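Local coordinates for lipoprotein (Streptococcus pneumoniae serotype 4, PDB 6JF1), which binds L-methionine as the substrate-binding lipoprotein of an ABC importer, probably handing the amino acid to the membrane transporter for uptake, at residues Val33-Ser38 against Asn202-Thr207; Ala81-Asn86 against Ile232-Lys237; Ala136-Ala141 against Ser187-Ser192. All coordinates share one frame; numbering follows the deposited sequence.

Contact 1 of 3, residues Val33-Ser38 against Asn202-Thr207; sequences VNRSGS and NNTFVT. With MET (methionine), chain B.
With chi1 of T204 at -42°, its CG2 stands anti to the backbone N and meets V33 CG1 at 3.6 Å; R35, with CG beside its own backbone N (chi1 -60°) and a bend at chi3 (58°), brings its guanidinium to N203. The contact spans the two lobes of a periplasmic-binding-protein-like fold, joining the loop after strand 27-33 to the loop after strand 198-201 beside the methionine cleft. R35 CG packs 3.7 Å from T204 O and close to T204 CG2, the two side chains crossing at about a right angle, while N203 ND2 sits over one face of the guanidinium, 3.4 Å from R35 NH2. Both groups are donors, so this is packing, and D272 reconciles them: it forms a salt bridge with R35 and accepts a hydrogen bond from N203 ND2. On the other side of its amide, N203 OD1 takes a bond from the ligand's ammonium N. V33 CG1 also touches F205 CE1, and S36 CB rests on T207 CG2. Two waters join the backbones, one bridging N34 O and T204 O. The second donates to T204 O at 2.8 Å and accepts from S36 N at 3.3 Å.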
ATOM      1  N   VAL A  33      -5.931  -5.577   2.976  1.00 18.51           N
ATOM      2  CA  VAL A  33      -6.250  -5.623   1.593  1.00 18.76           C
ATOM      3  C   VAL A  33      -5.574  -6.871   0.986  1.00 19.72           C
ATOM      4  O   VAL A  33      -4.353  -7.141   1.197  1.00 18.47           O
ATOM      5  CB  VAL A  33      -5.833  -4.285   0.925  1.00 18.28           C
ATOM      6  CG1 VAL A  33      -6.069  -4.312  -0.590  1.00 17.53           C
ATOM      7  CG2 VAL A  33      -6.649  -3.134   1.530  1.00 18.98           C
ATOM      8  N   ASN A  34      -6.333  -7.620   0.199  1.00 19.22           N
ATOM      9  CA  ASN A  34      -5.875  -8.921  -0.381  1.00 20.90           C
ATOM     10  C   ASN A  34      -4.610  -8.732  -1.235  1.00 21.88           C
ATOM     11  O   ASN A  34      -4.489  -7.764  -1.977  1.00 21.38           O
ATOM     12  CB  ASN A  34      -6.991  -9.650  -1.143  1.00 20.51           C
ATOM     13  CG  ASN A  34      -7.680  -8.859  -2.251  1.00 22.18           C
ATOM     14  OD1 ASN A  34      -7.202  -7.829  -2.740  1.00 23.31           O
ATOM     15  ND2 ASN A  34      -8.821  -9.361  -2.684  1.00 22.73           N
ATOM     16  N   ARG A  35      -3.656  -9.654  -1.082  1.00 20.00           N
ATOM     17  CA  ARG A  35      -2.443  -9.690  -1.910  1.00 23.12           C
ATOM     18  C   ARG A  35      -2.245 -11.126  -2.424  1.00 24.03           C
ATOM     19  O   ARG A  35      -2.765 -12.044  -1.861  1.00 25.26           O
ATOM     20  CB  ARG A  35      -1.210  -9.231  -1.114  1.00 20.33           C
ATOM     21  CG  ARG A  35      -1.353  -7.808  -0.591  1.00 21.81           C
ATOM     22  CD  ARG A  35      -0.128  -7.345   0.147  1.00 21.05           C
ATOM     23  NE  ARG A  35       1.095  -7.384  -0.662  1.00 23.77           N
ATOM     24  CZ  ARG A  35       2.291  -7.034  -0.183  1.00 25.67           C
ATOM     25  NH1 ARG A  35       2.399  -6.600   1.067  1.00 23.88           N
ATOM     26  NH2 ARG A  35       3.364  -7.103  -0.954  1.00 25.97           N
ATOM     27  N   SER A  36      -1.498 -11.282  -3.500  1.00 27.70           N
ATOM     28  CA  SER A  36      -1.389 -12.553  -4.239  1.00 31.14           C
ATOM     29  C   SER A  36      -0.085 -13.291  -3.928  1.00 32.02           C
ATOM     30  O   SER A  36       0.830 -12.766  -3.318  1.00 31.20           O
ATOM     31  CB  SER A  36      -1.474 -12.274  -5.722  1.00 31.57           C
ATOM     32  OG  SER A  36      -2.792 -11.864  -6.032  1.00 33.69           O
ATOM     33  N   GLY A  37      -0.026 -14.535  -4.396  1.00 39.22           N
ATOM     34  CA  GLY A  37       1.130 -15.399  -4.194  1.00 36.83           C
ATOM     35  C   GLY A  37       1.425 -15.634  -2.722  1.00 37.11           C
ATOM     36  O   GLY A  37       0.560 -15.930  -1.898  1.00 36.37           O
ATOM     37  N   SER A  38       2.680 -15.498  -2.372  1.00 33.43           N
ATOM     38  CA  SER A  38       3.060 -15.883  -1.049  1.00 33.34           C
ATOM     39  C   SER A  38       3.035 -14.683  -0.076  1.00 27.08           C
ATOM     40  O   SER A  38       3.533 -14.821   1.033  1.00 23.34           O
ATOM     41  CB  SER A  38       4.442 -16.505  -1.137  1.00 37.39           C
ATOM     42  OG  SER A  38       4.393 -17.628  -2.003  1.00 52.81           O
ATOM     43  N   ASN A 202       0.984   0.767  -6.399  1.00 17.59           N
ATOM     44  CA  ASN A 202       1.279   0.353  -5.023  1.00 19.63           C
ATOM     45  C   ASN A 202       1.596  -1.152  -4.954  1.00 21.03           C
ATOM     46  O   ASN A 202       0.959  -1.970  -5.654  1.00 19.82           O
ATOM     47  CB  ASN A 202       0.093   0.610  -4.101  1.00 19.04           C
ATOM     48  CG  ASN A 202      -0.229   2.085  -3.922  1.00 19.22           C
ATOM     49  OD1 ASN A 202      -1.078   2.622  -4.625  1.00 20.37           O
ATOM     50  ND2 ASN A 202       0.399   2.732  -2.949  1.00 18.95           N
ATOM     51  N   ASN A 203       2.524  -1.507  -4.065  1.00 19.84           N
ATOM     52  CA  ASN A 203       3.017  -2.908  -3.873  1.00 20.28           C
ATOM     53  C   ASN A 203       1.848  -3.870  -3.648  1.00 22.53           C
ATOM     54  O   ASN A 203       1.931  -5.065  -4.019  1.00 22.48           O
ATOM     55  CB  ASN A 203       3.971  -3.022  -2.672  1.00 21.23           C
ATOM     56  CG  ASN A 203       3.268  -2.861  -1.331  1.00 21.76           C
ATOM     57  OD1 ASN A 203       2.502  -1.918  -1.130  1.00 21.20           O
ATOM     58  ND2 ASN A 203       3.504  -3.783  -0.411  1.00 20.07           N
ATOM     59  N   THR A 204       0.789  -3.378  -3.011  1.00 19.76           N
ATOM     60  CA  THR A 204      -0.363  -4.213  -2.693  1.00 19.77           C
ATOM     61  C   THR A 204      -0.906  -4.951  -3.934  1.00 21.09           C
ATOM     62  O   THR A 204      -1.470  -6.046  -3.792  1.00 20.10           O
ATOM     63  CB  THR A 204      -1.509  -3.331  -2.184  1.00 22.03           C
ATOM     64  OG1 THR A 204      -0.935  -2.357  -1.308  1.00 22.66           O
ATOM     65  CG2 THR A 204      -2.575  -4.117  -1.441  1.00 21.56           C
ATOM     66  N   PHE A 205      -0.781  -4.366  -5.140  1.00 20.83           N
ATOM     67  CA  PHE A 205      -1.605  -4.823  -6.334  1.00 23.20           C
ATOM     68  C   PHE A 205      -0.691  -5.458  -7.400  1.00 24.71           C
ATOM     69  O   PHE A 205      -1.149  -5.946  -8.433  1.00 26.17           O
ATOM     70  CB  PHE A 205      -2.413  -3.659  -6.904  1.00 19.07           C
ATOM     71  CG  PHE A 205      -3.268  -2.992  -5.851  1.00 19.17           C
ATOM     72  CD1 PHE A 205      -4.274  -3.705  -5.195  1.00 17.35           C
ATOM     73  CD2 PHE A 205      -3.002  -1.675  -5.471  1.00 17.44           C
ATOM     74  CE1 PHE A 205      -5.031  -3.095  -4.201  1.00 20.10           C
ATOM     75  CE2 PHE A 205      -3.779  -1.057  -4.500  1.00 17.05           C
ATOM     76  CZ  PHE A 205      -4.780  -1.766  -3.864  1.00 19.13           C
ATOM     77  N   VAL A 206       0.592  -5.456  -7.104  1.00 23.56           N
ATOM     78  CA  VAL A 206       1.619  -5.815  -8.060  1.00 25.52           C
ATOM     79  C   VAL A 206       1.467  -7.305  -8.433  1.00 27.19           C
ATOM     80  O   VAL A 206       1.466  -7.660  -9.614  1.00 27.98           O
ATOM     81  CB  VAL A 206       2.986  -5.527  -7.414  1.00 26.58           C
ATOM     82  CG1 VAL A 206       4.084  -6.422  -7.955  1.00 30.92           C
ATOM     83  CG2 VAL A 206       3.342  -4.057  -7.555  1.00 25.32           C
ATOM     84  N   THR A 207       1.320  -8.179  -7.442  1.00 27.09           N
ATOM     85  CA  THR A 207       1.411  -9.642  -7.709  1.00 33.46           C
ATOM     86  C   THR A 207       0.150 -10.143  -8.427  1.00 34.04           C
ATOM     87  O   THR A 207       0.239 -10.965  -9.362  1.00 32.20           O
ATOM     88  CB  THR A 207       1.871 -10.445  -6.483  1.00 33.39           C
ATOM     89  OG1 THR A 207       3.107  -9.865  -6.062  1.00 36.36           O
ATOM     90  CG2 THR A 207       2.139 -11.906  -6.790  1.00 34.29           C
TER
HETATM   91  N   MET B 301       1.201  -0.936   1.106  1.00 19.92           N
HETATM   92  CA  MET B 301       0.868   0.378   0.434  1.00 19.24           C
HETATM   93  C   MET B 301       2.181   1.106   0.145  1.00 20.37           C
HETATM   94  O   MET B 301       2.331   1.712  -0.934  1.00 21.38           O
HETATM   95  CB  MET B 301       0.002   1.259   1.347  1.00 19.03           C
HETATM   96  CG  MET B 301      -0.682   2.417   0.588  1.00 16.76           C
HETATM   97  SD  MET B 301      -1.691   3.422   1.714  1.00 16.55           S
HETATM   98  CE  MET B 301      -3.197   2.441   1.810  1.00 14.85           C
HETATM   99  OXT MET B 301       3.123   1.025   0.986  1.00 19.41           O
HETATM  100  O   HOH W   1      -4.037  -7.669  -4.827  1.00 24.49           O
HETATM  101  O   HOH W   2      -1.303  -8.502  -5.182  1.00 23.37           O

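Contact 2 of 3, residues Ala81-Asn86 against Ile232-Lys237; sequences AFQHYN and IIVAKK. With MET (methionine), chain B.
I232 lays its side chain against Q83 and Y85, and Q83 can be followed outward from the backbone. Its CB lies 3.7 Å from CE of the bound methionine and also covers the centre of one face of the F82 ring. With chi1 at 72°, CG sits between the backbone N and the carbonyl carbon and packs against I232 CG1 at 4.0 Å, with I232 CD1 close by. The chain then runs extended to the amide, where OE1 is taken by N69 and NE2 touches V234 CG2 at 3.5 Å. NE2 also donates to a water, which accepts from F82 N and donates to I232 O, linking the two backbones. These are neighbouring strands, 79-84 and 231-235, in the mixed sheet of one lobe of the binding-protein fold; the N-to-C directions of the two short segments lie 108° apart, far from the 180° of a regular antiparallel pair. Their direct link is I232 N to Q83 O, 3.2 Å and bent at the hydrogen (135°). I232 CG2 makes a CH-pi contact over one face of the Y85 ring, 3.6 Å from its centroid, while Y85 OH bonds to D104. A81 CB meets I233 CD1. On the ligand side, H84 turns a ring face to the methionine SD, 3.4 Å from NE2, and N143 holds that NE2 by a hydrogen bond.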
ATOM      1  N   ALA A  81      -4.027  -3.754   8.873  1.00 16.21           N
ATOM      2  CA  ALA A  81      -2.672  -3.748   8.447  1.00 17.18           C
ATOM      3  C   ALA A  81      -2.654  -3.596   6.928  1.00 18.26           C
ATOM      4  O   ALA A  81      -2.756  -4.613   6.211  1.00 20.32           O
ATOM      5  CB  ALA A  81      -2.011  -5.034   8.929  1.00 17.26           C
ATOM      6  N   PHE A  82      -2.541  -2.353   6.420  1.00 16.43           N
ATOM      7  CA  PHE A  82      -2.653  -2.172   4.976  1.00 17.06           C
ATOM      8  C   PHE A  82      -2.122  -0.800   4.537  1.00 17.63           C
ATOM      9  O   PHE A  82      -1.976  -0.606   3.361  1.00 19.42           O
ATOM     10  CB  PHE A  82      -4.114  -2.282   4.521  1.00 17.63           C
ATOM     11  CG  PHE A  82      -4.945  -1.045   4.764  1.00 17.33           C
ATOM     12  CD1 PHE A  82      -5.383  -0.718   6.039  1.00 18.11           C
ATOM     13  CD2 PHE A  82      -5.269  -0.183   3.710  1.00 18.23           C
ATOM     14  CE1 PHE A  82      -6.117   0.449   6.265  1.00 18.76           C
ATOM     15  CE2 PHE A  82      -6.012   0.974   3.927  1.00 17.78           C
ATOM     16  CZ  PHE A  82      -6.424   1.295   5.208  1.00 18.08           C
ATOM     17  N   GLN A  83      -1.875   0.167   5.435  1.00 17.60           N
ATOM     18  CA  GLN A  83      -1.664   1.532   4.952  1.00 16.81           C
ATOM     19  C   GLN A  83      -0.333   2.053   5.490  1.00 17.50           C
ATOM     20  O   GLN A  83       0.261   1.444   6.398  1.00 17.10           O
ATOM     21  CB  GLN A  83      -2.777   2.467   5.446  1.00 15.91           C
ATOM     22  CG  GLN A  83      -2.660   2.751   6.955  1.00 14.97           C
ATOM     23  CD  GLN A  83      -3.990   3.158   7.536  1.00 15.76           C
ATOM     24  OE1 GLN A  83      -4.574   4.170   7.137  1.00 17.87           O
ATOM     25  NE2 GLN A  83      -4.487   2.372   8.482  1.00 15.25           N
ATOM     26  N   HIS A  84       0.081   3.206   4.936  1.00 17.09           N
ATOM     27  CA  HIS A  84       1.261   3.961   5.444  1.00 17.02           C
ATOM     28  C   HIS A  84       0.791   5.122   6.333  1.00 17.50           C
ATOM     29  O   HIS A  84      -0.416   5.430   6.438  1.00 16.27           O
ATOM     30  CB  HIS A  84       2.259   4.365   4.324  1.00 15.57           C
ATOM     31  CG  HIS A  84       1.619   4.990   3.121  1.00 15.19           C
ATOM     32  ND1 HIS A  84       0.817   6.131   3.195  1.00 15.13           N
ATOM     33  CD2 HIS A  84       1.646   4.628   1.829  1.00 14.39           C
ATOM     34  CE1 HIS A  84       0.418   6.464   1.992  1.00 15.49           C
ATOM     35  NE2 HIS A  84       0.893   5.544   1.127  1.00 15.37           N
ATOM     36  N   TYR A  85       1.738   5.712   7.051  1.00 18.71           N
ATOM     37  CA  TYR A  85       1.397   6.840   7.986  1.00 20.53           C
ATOM     38  C   TYR A  85       0.638   7.967   7.260  1.00 20.01           C
ATOM     39  O   TYR A  85      -0.305   8.557   7.795  1.00 18.74           O
ATOM     40  CB  TYR A  85       2.683   7.420   8.588  1.00 20.21           C
ATOM     41  CG  TYR A  85       3.238   6.701   9.799  1.00 22.58           C
ATOM     42  CD1 TYR A  85       2.690   6.887  11.076  1.00 21.84           C
ATOM     43  CD2 TYR A  85       4.357   5.884   9.675  1.00 21.17           C
ATOM     44  CE1 TYR A  85       3.249   6.269  12.195  1.00 22.09           C
ATOM     45  CE2 TYR A  85       4.929   5.260  10.785  1.00 21.41           C
ATOM     46  CZ  TYR A  85       4.359   5.447  12.043  1.00 23.47           C
ATOM     47  OH  TYR A  85       4.950   4.863  13.127  1.00 24.79           O
ATOM     48  N   ASN A  86       1.060   8.323   6.056  1.00 20.39           N
ATOM     49  CA  ASN A  86       0.406   9.473   5.385  1.00 21.04           C
ATOM     50  C   ASN A  86      -1.056   9.165   5.074  1.00 20.46           C
ATOM     51  O   ASN A  86      -1.927  10.035   5.233  1.00 16.97           O
ATOM     52  CB  ASN A  86       1.070   9.833   4.065  1.00 23.81           C
ATOM     53  CG  ASN A  86       2.252  10.759   4.263  1.00 28.15           C
ATOM     54  OD1 ASN A  86       2.479  11.275   5.367  1.00 29.45           O
ATOM     55  ND2 ASN A  86       3.003  10.968   3.201  1.00 26.70           N
ATOM     56  N   ILE A 232       2.087   0.315   8.713  1.00 18.21           N
ATOM     57  CA  ILE A 232       1.784   0.329  10.124  1.00 17.75           C
ATOM     58  C   ILE A 232       0.658  -0.680  10.436  1.00 18.70           C
ATOM     59  O   ILE A 232      -0.193  -1.051   9.550  1.00 19.10           O
ATOM     60  CB  ILE A 232       1.377   1.762  10.579  1.00 18.56           C
ATOM     61  CG1 ILE A 232       0.289   2.382   9.685  1.00 17.77           C
ATOM     62  CG2 ILE A 232       2.601   2.688  10.658  1.00 17.55           C
ATOM     63  CD1 ILE A 232      -0.252   3.752  10.168  1.00 15.24           C
ATOM     64  N   ILE A 233       0.606  -1.055  11.720  1.00 16.80           N
ATOM     65  CA  ILE A 233      -0.535  -1.727  12.285  1.00 18.55           C
ATOM     66  C   ILE A 233      -1.326  -0.654  13.033  1.00 18.09           C
ATOM     67  O   ILE A 233      -0.741   0.171  13.767  1.00 17.38           O
ATOM     68  CB  ILE A 233      -0.134  -2.832  13.289  1.00 20.11           C
ATOM     69  CG1 ILE A 233       0.924  -3.807  12.744  1.00 19.99           C
ATOM     70  CG2 ILE A 233      -1.383  -3.574  13.757  1.00 19.34           C
ATOM     71  CD1 ILE A 233       0.468  -4.563  11.544  1.00 23.59           C
ATOM     72  N   VAL A 234      -2.645  -0.718  12.906  1.00 17.61           N
ATOM     73  CA  VAL A 234      -3.482   0.365  13.386  1.00 17.03           C
ATOM     74  C   VAL A 234      -4.643  -0.197  14.219  1.00 18.29           C
ATOM     75  O   VAL A 234      -5.241  -1.203  13.852  1.00 16.48           O
ATOM     76  CB  VAL A 234      -3.993   1.189  12.184  1.00 15.58           C
ATOM     77  CG1 VAL A 234      -5.135   2.112  12.553  1.00 14.91           C
ATOM     78  CG2 VAL A 234      -2.882   1.990  11.539  1.00 15.47           C
ATOM     79  N   ALA A 235      -5.000   0.522  15.295  1.00 17.80           N
ATOM     80  CA  ALA A 235      -6.130   0.205  16.138  1.00 19.13           C
ATOM     81  C   ALA A 235      -6.910   1.491  16.455  1.00 19.33           C
ATOM     82  O   ALA A 235      -6.430   2.589  16.212  1.00 19.83           O
ATOM     83  CB  ALA A 235      -5.665  -0.466  17.432  1.00 16.32           C
ATOM     84  N   LYS A 236      -8.079   1.349  17.078  1.00 19.70           N
ATOM     85  CA  LYS A 236      -8.732   2.511  17.727  1.00 20.36           C
ATOM     86  C   LYS A 236      -7.900   3.010  18.909  1.00 23.46           C
ATOM     87  O   LYS A 236      -7.294   2.233  19.637  1.00 19.19           O
ATOM     88  CB  LYS A 236     -10.109   2.134  18.263  1.00 20.65           C
ATOM     89  CG  LYS A 236     -11.132   1.834  17.172  1.00 22.67           C
ATOM     90  CD  LYS A 236     -12.314   1.049  17.715  1.00 29.82           C
ATOM     91  CE  LYS A 236     -13.169   1.793  18.714  1.00 34.67           C
ATOM     92  NZ  LYS A 236     -14.482   1.115  18.848  1.00 44.05           N
ATOM     93  N   LYS A 237      -7.979   4.312  19.123  1.00 24.93           N
ATOM     94  CA  LYS A 237      -7.189   5.000  20.160  1.00 27.46           C
ATOM     95  C   LYS A 237      -7.390   4.337  21.527  1.00 29.03           C
ATOM     96  O   LYS A 237      -6.440   4.278  22.270  1.00 30.60           O
ATOM     97  CB  LYS A 237      -7.510   6.505  20.193  1.00 29.93           C
ATOM     98  CG  LYS A 237      -6.506   7.372  20.948  1.00 35.27           C
ATOM     99  CD  LYS A 237      -6.440   8.820  20.504  1.00 36.33           C
TER
HETATM  100  N   MET B 301       1.201  -0.936   1.106  1.00 19.92           N
HETATM  101  CA  MET B 301       0.868   0.378   0.434  1.00 19.24           C
HETATM  102  C   MET B 301       2.181   1.106   0.145  1.00 20.37           C
HETATM  103  O   MET B 301       2.331   1.712  -0.934  1.00 21.38           O
HETATM  104  CB  MET B 301       0.002   1.259   1.347  1.00 19.03           C
HETATM  105  CG  MET B 301      -0.682   2.417   0.588  1.00 16.76           C
HETATM  106  SD  MET B 301      -1.691   3.422   1.714  1.00 16.55           S
HETATM  107  CE  MET B 301      -3.197   2.441   1.810  1.00 14.85           C
HETATM  108  OXT MET B 301       3.123   1.025   0.986  1.00 19.41           O
HETATM  109  O   HOH W   3      -2.619  -0.332   8.467  1.00 15.33           O

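Contact 3 of 3, residues Ala136-Ala141 against Ser187-Ser192; sequences AVPNDA and SQTARS. With ZN (zinc ion), chain G.
T189 CG2 packs on the V137-P138 peptide link, 3.6 Å from V137 C and 3.7 Å from P138 N, a van der Waals contact that also takes in P138 CD at the margin of the proline ring. Further back along the strand, A136 CB faces S192 OG at 3.5 Å, a methyl against a hydroxyl. V137 points away from S187-S192, and its side chain touches A147 of helix 141-153 and I181 and E183 of strand 180-184.

Hydrogen bonds shape the S187-S192 side. With chi1 at 75°, S192 OG folds back between its backbone N and carbonyl carbon and donates to T189 O over 2.6 Å. S192 N reaches the same oxygen at 3.1 Å from the same face of the carbonyl plane, and this double grip fixes the turn that presents T189 and S192 to the strand. T189 OG1, with chi1 at 58°, is directed to V200 O, which leaves CG2 to do the touching.

Metal coordination and capping follow where the strand ends. N139 O binds zinc at 2.3 Å, with two waters at 2.4 and 2.0 Å and with E144 and E183 as further ligands. D140 occupies the N-cap position of helix 141-153, and its OD2 also accepts from N143, a residue of the methionine pocket. A parallel strand running through a short loop into a capped helix is the beta-alpha unit of this alpha/beta lobe, here with a zinc site at the turn from strand to helix.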
ATOM      1  N   ALA A 136      -1.488   6.310 -15.781  1.00 27.04           N
ATOM      2  CA  ALA A 136      -2.467   6.089 -14.687  1.00 25.81           C
ATOM      3  C   ALA A 136      -1.773   6.224 -13.330  1.00 24.30           C
ATOM      4  O   ALA A 136      -0.656   5.729 -13.154  1.00 24.11           O
ATOM      5  CB  ALA A 136      -3.062   4.709 -14.814  1.00 25.10           C
ATOM      6  N   VAL A 137      -2.449   6.880 -12.397  1.00 20.25           N
ATOM      7  CA  VAL A 137      -1.955   7.050 -11.029  1.00 22.62           C
ATOM      8  C   VAL A 137      -3.114   6.787 -10.048  1.00 20.34           C
ATOM      9  O   VAL A 137      -4.278   6.894 -10.422  1.00 20.79           O
ATOM     10  CB  VAL A 137      -1.346   8.456 -10.805  1.00 23.88           C
ATOM     11  CG1 VAL A 137      -0.151   8.716 -11.720  1.00 23.80           C
ATOM     12  CG2 VAL A 137      -2.388   9.576 -10.915  1.00 20.93           C
ATOM     13  N   PRO A 138      -2.805   6.423  -8.791  1.00 21.39           N
ATOM     14  CA  PRO A 138      -3.867   6.270  -7.793  1.00 21.56           C
ATOM     15  C   PRO A 138      -4.613   7.601  -7.556  1.00 24.06           C
ATOM     16  O   PRO A 138      -4.079   8.688  -7.778  1.00 23.87           O
ATOM     17  CB  PRO A 138      -3.169   5.819  -6.504  1.00 21.92           C
ATOM     18  CG  PRO A 138      -1.822   5.287  -6.960  1.00 22.56           C
ATOM     19  CD  PRO A 138      -1.479   6.098  -8.194  1.00 22.76           C
ATOM     20  N   ASN A 139      -5.835   7.527  -7.078  1.00 23.13           N
ATOM     21  CA  ASN A 139      -6.674   8.719  -7.008  1.00 23.35           C
ATOM     22  C   ASN A 139      -6.942   9.086  -5.541  1.00 26.27           C
ATOM     23  O   ASN A 139      -7.637  10.034  -5.287  1.00 26.37           O
ATOM     24  CB  ASN A 139      -7.991   8.504  -7.769  1.00 26.61           C
ATOM     25  CG  ASN A 139      -8.900   7.442  -7.162  1.00 27.15           C
ATOM     26  OD1 ASN A 139      -8.586   6.842  -6.139  1.00 25.96           O
ATOM     27  ND2 ASN A 139     -10.049   7.186  -7.778  1.00 27.32           N
ATOM     28  N   ASP A 140      -6.452   8.338  -4.549  1.00 22.63           N
ATOM     29  CA  ASP A 140      -6.637   8.822  -3.142  1.00 23.04           C
ATOM     30  C   ASP A 140      -5.547   9.863  -2.843  1.00 20.70           C
ATOM     31  O   ASP A 140      -4.435   9.722  -3.324  1.00 21.40           O
ATOM     32  CB  ASP A 140      -6.606   7.632  -2.170  1.00 25.62           C
ATOM     33  CG  ASP A 140      -5.251   6.942  -2.254  1.00 27.99           C
ATOM     34  OD1 ASP A 140      -5.007   6.256  -3.302  1.00 24.97           O
ATOM     35  OD2 ASP A 140      -4.409   7.177  -1.317  1.00 27.88           O
ATOM     36  N   ALA A 141      -5.826  10.886  -2.026  1.00 22.60           N
ATOM     37  CA  ALA A 141      -4.959  12.075  -1.930  1.00 21.28           C
ATOM     38  C   ALA A 141      -3.478  11.716  -1.729  1.00 21.75           C
ATOM     39  O   ALA A 141      -2.632  12.323  -2.381  1.00 25.29           O
ATOM     40  CB  ALA A 141      -5.445  12.981  -0.820  1.00 23.88           C
ATOM     41  N   SER A 187      -6.466   0.345  -6.568  1.00 20.44           N
ATOM     42  CA  SER A 187      -6.540  -1.116  -6.802  1.00 24.23           C
ATOM     43  C   SER A 187      -6.721  -1.428  -8.298  1.00 25.94           C
ATOM     44  O   SER A 187      -6.809  -2.603  -8.683  1.00 26.60           O
ATOM     45  CB  SER A 187      -7.659  -1.682  -6.004  1.00 24.24           C
ATOM     46  OG  SER A 187      -8.875  -1.180  -6.523  1.00 24.46           O
ATOM     47  N   GLN A 188      -6.762  -0.390  -9.140  1.00 25.84           N
ATOM     48  CA  GLN A 188      -7.065  -0.532 -10.592  1.00 27.32           C
ATOM     49  C   GLN A 188      -5.898  -0.087 -11.472  1.00 27.75           C
ATOM     50  O   GLN A 188      -5.929  -0.316 -12.682  1.00 31.18           O
ATOM     51  CB  GLN A 188      -8.301   0.291 -10.967  1.00 29.07           C
ATOM     52  CG  GLN A 188      -9.589  -0.350 -10.487  1.00 38.35           C
ATOM     53  CD  GLN A 188      -9.869  -1.678 -11.159  1.00 50.09           C
ATOM     54  OE1 GLN A 188      -9.624  -1.870 -12.353  1.00 57.95           O
ATOM     55  NE2 GLN A 188     -10.383  -2.620 -10.387  1.00 52.09           N
ATOM     56  N   THR A 189      -4.865   0.527 -10.912  1.00 25.31           N
ATOM     57  CA  THR A 189      -3.761   1.036 -11.734  1.00 26.16           C
ATOM     58  C   THR A 189      -2.997  -0.098 -12.425  1.00 25.77           C
ATOM     59  O   THR A 189      -2.641   0.044 -13.591  1.00 27.16           O
ATOM     60  CB  THR A 189      -2.809   1.949 -10.947  1.00 28.86           C
ATOM     61  OG1 THR A 189      -2.307   1.177  -9.852  1.00 26.24           O
ATOM     62  CG2 THR A 189      -3.482   3.227 -10.490  1.00 25.23           C
ATOM     63  N   ALA A 190      -2.745  -1.201 -11.739  1.00 23.78           N
ATOM     64  CA  ALA A 190      -1.973  -2.279 -12.339  1.00 24.50           C
ATOM     65  C   ALA A 190      -2.789  -2.945 -13.452  1.00 27.04           C
ATOM     66  O   ALA A 190      -2.227  -3.350 -14.451  1.00 31.65           O
ATOM     67  CB  ALA A 190      -1.625  -3.304 -11.307  1.00 21.58           C
ATOM     68  N   ARG A 191      -4.096  -3.057 -13.268  1.00 28.50           N
ATOM     69  CA  ARG A 191      -4.953  -3.666 -14.291  1.00 31.50           C
ATOM     70  C   ARG A 191      -5.026  -2.768 -15.534  1.00 32.94           C
ATOM     71  O   ARG A 191      -5.350  -3.235 -16.628  1.00 31.41           O
ATOM     72  CB  ARG A 191      -6.344  -3.917 -13.709  1.00 32.80           C
ATOM     73  CG  ARG A 191      -6.345  -5.101 -12.751  1.00 38.35           C
ATOM     74  CD  ARG A 191      -7.727  -5.487 -12.297  1.00 34.40           C
ATOM     75  NE  ARG A 191      -7.722  -6.700 -11.485  1.00 39.02           N
ATOM     76  CZ  ARG A 191      -8.842  -7.172 -10.928  1.00 39.90           C
ATOM     77  NH1 ARG A 191      -9.980  -6.547 -11.184  1.00 36.01           N
ATOM     78  NH2 ARG A 191      -8.833  -8.236 -10.130  1.00 33.97           N
ATOM     79  N   SER A 192      -4.717  -1.484 -15.384  1.00 32.71           N
ATOM     80  CA  SER A 192      -4.879  -0.536 -16.508  1.00 33.29           C
ATOM     81  C   SER A 192      -3.702  -0.665 -17.485  1.00 32.09           C
ATOM     82  O   SER A 192      -3.730  -0.080 -18.542  1.00 34.37           O
ATOM     83  CB  SER A 192      -5.010   0.881 -16.002  1.00 35.84           C
ATOM     84  OG  SER A 192      -3.732   1.384 -15.579  1.00 33.55           O
TER
HETATM   85 ZN    ZN G 306      -7.837  12.054  -6.445  1.00 38.62          ZN
HETATM   86  O   HOH W   4      -7.805  14.480  -6.572  1.00 27.88           O
HETATM   87  O   HOH W   5      -7.269  13.090  -4.818  1.00 28.55           O

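How the contacts relate
From the N terminus, strand 27-33 of the seven-stranded sheet leads into 33-38, which contact 1 joins to 202-207 after strand 198-201 of the second sheet, closing a loop of 163 residues between the two lobes. Residues 81-86 lie inside that loop, but their partner 232-237 comes after it, so contacts 1 and 2 cross; contact 2 stays within the seven-stranded sheet. Contact 3, 136-141 with 187-192, closes a short loop within the other lobe and is nested inside both. V33 CG2 packs on F82 CD2 between contacts 1 and 2, and F205 on S187 between contacts 1 and 3. Contacts 1 and 2 both touch the bound methionine.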